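Local coordinates for protein erythromycin dehydratase (Saccharopolyspora erythraea, PDB 3EL6) that probably dehydrates beta-hydroxyacyl intermediates during erythromycin biosynthesis, as a double-hotdog dehydratase domain of a modular polyketide synthase, at residues H69-G73 and R74-P78; T272-G275 and A276-A280. All blocks are in the same frame, centred on the assembly; numbering follows the deposited sequence.

Contact 1: residues H69-G73 and R74-P78; sequences HVVGG and RTLVP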
ATOM      1  N   HIS A  69     -25.079  14.236 -12.433  1.00 28.00           N
ATOM      2  CA  HIS A  69     -24.292  15.412 -12.097  1.00 28.67           C
ATOM      3  C   HIS A  69     -23.499  15.801 -13.322  1.00 30.82           C
ATOM      4  O   HIS A  69     -22.333  15.395 -13.463  1.00 29.60           O
ATOM      5  CB  HIS A  69     -23.352  15.118 -10.914  1.00 29.77           C
ATOM      6  CG  HIS A  69     -22.561  16.301 -10.460  1.00 29.26           C
ATOM      7  ND1 HIS A  69     -21.267  16.539 -10.886  1.00 29.11           N
ATOM      8  CD2 HIS A  69     -22.873  17.310  -9.609  1.00 31.07           C
ATOM      9  CE1 HIS A  69     -20.819  17.649 -10.319  1.00 32.15           C
ATOM     10  NE2 HIS A  69     -21.771  18.137  -9.539  1.00 34.89           N
ATOM     11  N   VAL A  70     -24.114  16.618 -14.182  1.00 31.11           N
ATOM     12  CA  VAL A  70     -23.536  16.933 -15.498  1.00 33.13           C
ATOM     13  C   VAL A  70     -23.212  18.431 -15.545  1.00 33.82           C
ATOM     14  O   VAL A  70     -24.066  19.269 -15.253  1.00 33.91           O
ATOM     15  CB  VAL A  70     -24.528  16.589 -16.628  1.00 32.66           C
ATOM     16  CG1 VAL A  70     -24.005  17.068 -17.988  1.00 34.38           C
ATOM     17  CG2 VAL A  70     -24.823  15.141 -16.638  1.00 33.06           C
ATOM     18  N   VAL A  71     -21.978  18.763 -15.905  1.00 34.51           N
ATOM     19  CA  VAL A  71     -21.537  20.146 -15.890  1.00 36.63           C
ATOM     20  C   VAL A  71     -20.922  20.481 -17.238  1.00 38.08           C
ATOM     21  O   VAL A  71     -20.001  19.801 -17.681  1.00 37.41           O
ATOM     22  CB  VAL A  71     -20.504  20.363 -14.779  1.00 36.49           C
ATOM     23  CG1 VAL A  71     -20.003  21.782 -14.784  1.00 37.24           C
ATOM     24  CG2 VAL A  71     -21.135  20.048 -13.436  1.00 35.57           C
ATOM     25  N   GLY A  72     -21.475  21.497 -17.900  1.00 39.30           N
ATOM     26  CA  GLY A  72     -21.083  21.836 -19.267  1.00 39.93           C
ATOM     27  C   GLY A  72     -21.080  20.635 -20.186  1.00 39.54           C
ATOM     28  O   GLY A  72     -20.178  20.485 -21.000  1.00 41.42           O
ATOM     29  N   GLY A  73     -22.077  19.770 -20.077  1.00 38.89           N
ATOM     30  CA  GLY A  73     -22.153  18.591 -20.942  1.00 37.96           C
ATOM     31  C   GLY A  73     -21.309  17.363 -20.574  1.00 38.04           C
ATOM     32  O   GLY A  73     -21.440  16.297 -21.214  1.00 37.02           O
ATOM     33  N   ARG A  74     -20.450  17.487 -19.553  1.00 36.10           N
ATOM     34  CA  ARG A  74     -19.618  16.375 -19.159  1.00 36.38           C
ATOM     35  C   ARG A  74     -20.170  15.748 -17.885  1.00 35.07           C
ATOM     36  O   ARG A  74     -20.612  16.459 -16.974  1.00 34.86           O
ATOM     37  CB  ARG A  74     -18.183  16.836 -18.892  1.00 37.36           C
ATOM     38  CG  ARG A  74     -17.520  17.528 -20.106  1.00 41.84           C
ATOM     39  CD  ARG A  74     -16.593  18.638 -19.618  1.00 48.81           C
ATOM     40  NE  ARG A  74     -15.303  18.083 -19.232  1.00 51.39           N
ATOM     41  CZ  ARG A  74     -14.487  18.598 -18.310  1.00 54.74           C
ATOM     42  NH1 ARG A  74     -14.826  19.697 -17.627  1.00 54.83           N
ATOM     43  NH2 ARG A  74     -13.325  17.992 -18.056  1.00 54.18           N
ATOM     44  N   THR A  75     -20.135  14.427 -17.824  1.00 32.81           N
ATOM     45  CA  THR A  75     -20.483  13.757 -16.593  1.00 31.94           C
ATOM     46  C   THR A  75     -19.285  13.835 -15.658  1.00 30.74           C
ATOM     47  O   THR A  75     -18.272  13.146 -15.866  1.00 30.31           O
ATOM     48  CB  THR A  75     -20.848  12.294 -16.820  1.00 32.50           C
ATOM     49  OG1 THR A  75     -22.004  12.229 -17.665  1.00 35.16           O
ATOM     50  CG2 THR A  75     -21.188  11.630 -15.503  1.00 29.66           C
ATOM     51  N   LEU A  76     -19.413  14.670 -14.630  1.00 29.17           N
ATOM     52  CA  LEU A  76     -18.311  14.928 -13.715  1.00 28.04           C
ATOM     53  C   LEU A  76     -18.632  14.296 -12.386  1.00 27.43           C
ATOM     54  O   LEU A  76     -19.725  14.500 -11.830  1.00 28.27           O
ATOM     55  CB  LEU A  76     -18.109  16.428 -13.516  1.00 29.45           C
ATOM     56  CG  LEU A  76     -17.724  17.193 -14.764  1.00 30.85           C
ATOM     57  CD1 LEU A  76     -17.260  18.542 -14.305  1.00 33.48           C
ATOM     58  CD2 LEU A  76     -16.603  16.454 -15.509  1.00 33.52           C
ATOM     59  N   VAL A  77     -17.694  13.516 -11.856  1.00 26.57           N
ATOM     60  CA  VAL A  77     -17.851  13.016 -10.499  1.00 24.65           C
ATOM     61  C   VAL A  77     -17.790  14.250  -9.540  1.00 24.68           C
ATOM     62  O   VAL A  77     -16.852  15.086  -9.593  1.00 23.81           O
ATOM     63  CB  VAL A  77     -16.711  12.018 -10.157  1.00 24.57           C
ATOM     64  CG1 VAL A  77     -16.800  11.573  -8.683  1.00 23.30           C
ATOM     65  CG2 VAL A  77     -16.829  10.789 -11.073  1.00 23.82           C
ATOM     66  N   PRO A  78     -18.782  14.370  -8.661  1.00 24.79           N
ATOM     67  CA  PRO A  78     -18.763  15.485  -7.717  1.00 25.35           C
ATOM     68  C   PRO A  78     -17.540  15.372  -6.746  1.00 24.97           C
ATOM     69  O   PRO A  78     -17.179  14.275  -6.293  1.00 23.41           O
ATOM     70  CB  PRO A  78     -20.039  15.308  -6.910  1.00 25.81           C
ATOM     71  CG  PRO A  78     -20.842  14.237  -7.601  1.00 27.75           C
ATOM     72  CD  PRO A  78     -19.865  13.403  -8.393  1.00 24.92           C
TER

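Contact 2: residues T272-G275 and A276-A280; sequences TPAG and ADAMA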
ATOM      1  N   THR A 272     -22.240  30.046   6.516  1.00 26.92           N
ATOM      2  CA  THR A 272     -21.869  31.423   6.879  1.00 30.21           C
ATOM      3  C   THR A 272     -20.649  31.932   6.070  1.00 30.45           C
ATOM      4  O   THR A 272     -19.732  31.166   5.761  1.00 28.04           O
ATOM      5  CB  THR A 272     -21.684  31.530   8.425  1.00 30.95           C
ATOM      6  OG1 THR A 272     -20.780  30.519   8.872  1.00 34.74           O
ATOM      7  CG2 THR A 272     -22.952  31.178   9.130  1.00 31.57           C
ATOM      8  N   PRO A 273     -20.632  33.223   5.696  1.00 32.81           N
ATOM      9  CA  PRO A 273     -19.516  33.762   4.888  1.00 33.71           C
ATOM     10  C   PRO A 273     -18.155  33.509   5.585  1.00 34.67           C
ATOM     11  O   PRO A 273     -18.069  33.521   6.816  1.00 33.84           O
ATOM     12  CB  PRO A 273     -19.820  35.286   4.846  1.00 34.50           C
ATOM     13  CG  PRO A 273     -21.292  35.373   5.015  1.00 33.97           C
ATOM     14  CD  PRO A 273     -21.611  34.283   6.041  1.00 32.36           C
ATOM     15  N   ALA A 274     -17.135  33.199   4.805  1.00 36.96           N
ATOM     16  CA  ALA A 274     -15.809  32.899   5.395  1.00 39.77           C
ATOM     17  C   ALA A 274     -14.679  33.431   4.525  1.00 41.96           C
ATOM     18  O   ALA A 274     -13.714  32.737   4.223  1.00 43.24           O
ATOM     19  CB  ALA A 274     -15.636  31.417   5.646  1.00 38.98           C
ATOM     20  N   GLY A 275     -14.796  34.673   4.109  1.00 44.74           N
ATOM     21  CA  GLY A 275     -13.706  35.253   3.363  1.00 47.15           C
ATOM     22  C   GLY A 275     -14.033  35.113   1.910  1.00 48.58           C
ATOM     23  O   GLY A 275     -15.131  34.662   1.562  1.00 49.70           O
ATOM     24  N   ALA A 276     -13.088  35.478   1.045  1.00 48.96           N
ATOM     25  CA  ALA A 276     -13.404  35.531  -0.371  1.00 48.13           C
ATOM     26  C   ALA A 276     -13.627  34.139  -0.979  1.00 46.65           C
ATOM     27  O   ALA A 276     -12.814  33.217  -0.830  1.00 47.08           O
ATOM     28  CB  ALA A 276     -12.326  36.343  -1.156  1.00 49.46           C
ATOM     29  N   ASP A 277     -14.751  34.015  -1.662  1.00 44.70           N
ATOM     30  CA  ASP A 277     -15.105  32.811  -2.382  1.00 43.07           C
ATOM     31  C   ASP A 277     -15.291  31.615  -1.442  1.00 39.97           C
ATOM     32  O   ASP A 277     -15.193  30.481  -1.900  1.00 39.69           O
ATOM     33  CB  ASP A 277     -14.052  32.463  -3.433  1.00 43.91           C
ATOM     34  CG  ASP A 277     -13.818  33.583  -4.441  1.00 48.81           C
ATOM     35  OD1 ASP A 277     -14.787  33.963  -5.135  1.00 51.99           O
ATOM     36  OD2 ASP A 277     -12.654  34.048  -4.559  1.00 53.92           O
ATOM     37  N   ALA A 278     -15.569  31.852  -0.157  1.00 36.52           N
ATOM     38  CA  ALA A 278     -15.679  30.714   0.795  1.00 34.14           C
ATOM     39  C   ALA A 278     -16.834  30.875   1.790  1.00 33.23           C
ATOM     40  O   ALA A 278     -17.183  32.003   2.131  1.00 32.69           O
ATOM     41  CB  ALA A 278     -14.352  30.544   1.558  1.00 33.68           C
ATOM     42  N   MET A 279     -17.389  29.763   2.281  1.00 29.02           N
ATOM     43  CA  MET A 279     -18.307  29.791   3.402  1.00 28.25           C
ATOM     44  C   MET A 279     -17.990  28.667   4.335  1.00 26.84           C
ATOM     45  O   MET A 279     -17.456  27.636   3.880  1.00 27.19           O
ATOM     46  CB  MET A 279     -19.784  29.617   2.951  1.00 28.00           C
ATOM     47  CG  MET A 279     -20.265  30.703   1.944  1.00 31.55           C
ATOM     48  SD  MET A 279     -22.083  30.665   1.665  1.00 33.93           S
ATOM     49  CE  MET A 279     -22.674  31.429   3.204  1.00 33.62           C
ATOM     50  N   ALA A 280     -18.341  28.840   5.612  1.00 25.33           N
ATOM     51  CA  ALA A 280     -18.204  27.815   6.649  1.00 25.42           C
ATOM     52  C   ALA A 280     -19.514  27.069   6.709  1.00 25.55           C
ATOM     53  O   ALA A 280     -20.552  27.645   6.445  1.00 25.50           O
ATOM     54  CB  ALA A 280     -17.954  28.438   7.977  1.00 26.92           C
TER
HETATM   55  O   HOH W   1     -22.034  28.075   9.552  1.00 26.59           O

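Contact 1: residues H69-G73 and R74-P78
His69 extends its ring away from its own backbone N (chi1 -177°) and turns it nearly square to the CA-CB bond (chi2 -96°), which presents ND1 to the carbonyl of Leu76 and one ring face to Pro78. ND1 donates to Leu76 O at 2.7 Å with an N-H...O angle of 150°; the acceptor sits near the ring edge but somewhat out of its plane, and the donor is likewise tilted from the carbonyl plane. Over the face, Pro78 CG makes a CH-pi contact 4.0 Å from the His69 ring centroid, displaced toward the CG-ND1 rim. The backbone adds a return bond, Leu76 N to His69 O at 3.2 Å, so the histidine grips both the N-H and the C=O of the leucine. Further out, Val71 and Arg74 pair by two backbone bonds, Val71 N to Arg74 O at 2.9 Å and Arg74 N to Val71 O at 3.0 Å, closing a tight antiparallel hairpin through a type I' turn in which Gly72 and Gly73 supply the positive phi angles. Val71 CB rests on Leu76 CD1 at 3.8 Å, while Leu76 CD2 lies under the guanidinium of Arg74. The rings of Tyr193 and Phe197 also meet His69, and Asp231 of helix 227-235 touches it. His69, Gly73 and Pro78 match the HxxxGxxxxP signature of polyketide synthase dehydratases, whose histidine is generally held to act as the base. Bonding through ND1 fixes the ring's rotation and turns NE2 away from Leu76 O, consistent with such a role.

Contact 2: residues T272-G275 and A276-A280
Ala280 N donates to Thr272 O at 2.7 Å, and Thr272 N answers by donating to Ala280 O at 2.9 Å. A water, 2.8 Å from Thr272 OG1, adds a weak bond to Ala280 O beside that pair, while the methyl of Ala280 approaches the same hydroxyl, CB to OG1 3.6 Å. One residue nearer the turn, Pro273, which has no N-H to give, faces Met279 as a non-hydrogen-bonded pair. Met279 bends at its thioether (chi3 76°), which folds CE back over the Thr272-Pro273 peptide, 3.5 Å from Thr272 C. This is the end of the beta hairpin of strands 266-273 and 278-284 in the double-hotdog fold; past the Pro273-Met279 pair, Ala274 N bonds to Ala278 O at 2.9 Å. A type II turn from Gly275 to Ala278 reverses the chain, closed by a weak bond from Ala278 N to Gly275 O at 3.3 Å. Ala274 CB lies against the backbone of Met279 and Ala280, 3.7 Å from Ala280 N. On the other side of strand 278-284, Asp277 and Met279 bond through their backbones to Val299 and Leu297 of strand 290-299.

In the fold
From the N terminus the chain passes strands 33-34, 40-45 and 52-58, then closes contact 1 as a two-strand hairpin before entering helix 79-93. Strand 191-193, far later in sequence, pairs with strand 69-71 and extends the hairpin into a small three-stranded sheet, with strand 69-71 in the middle, apart from the main strands of the double hotdog. Contact 2 closes much nearer the C terminus, where strand 266-273 turns back into strand 278-284 between strands 209-215 and 290-299. The two loops follow in series, neither nesting nor crossing. The centres of contact 1 and contact 2 lie about 24 Å apart, and the nearest atoms of contact 1 and contact 2 about 16 Å.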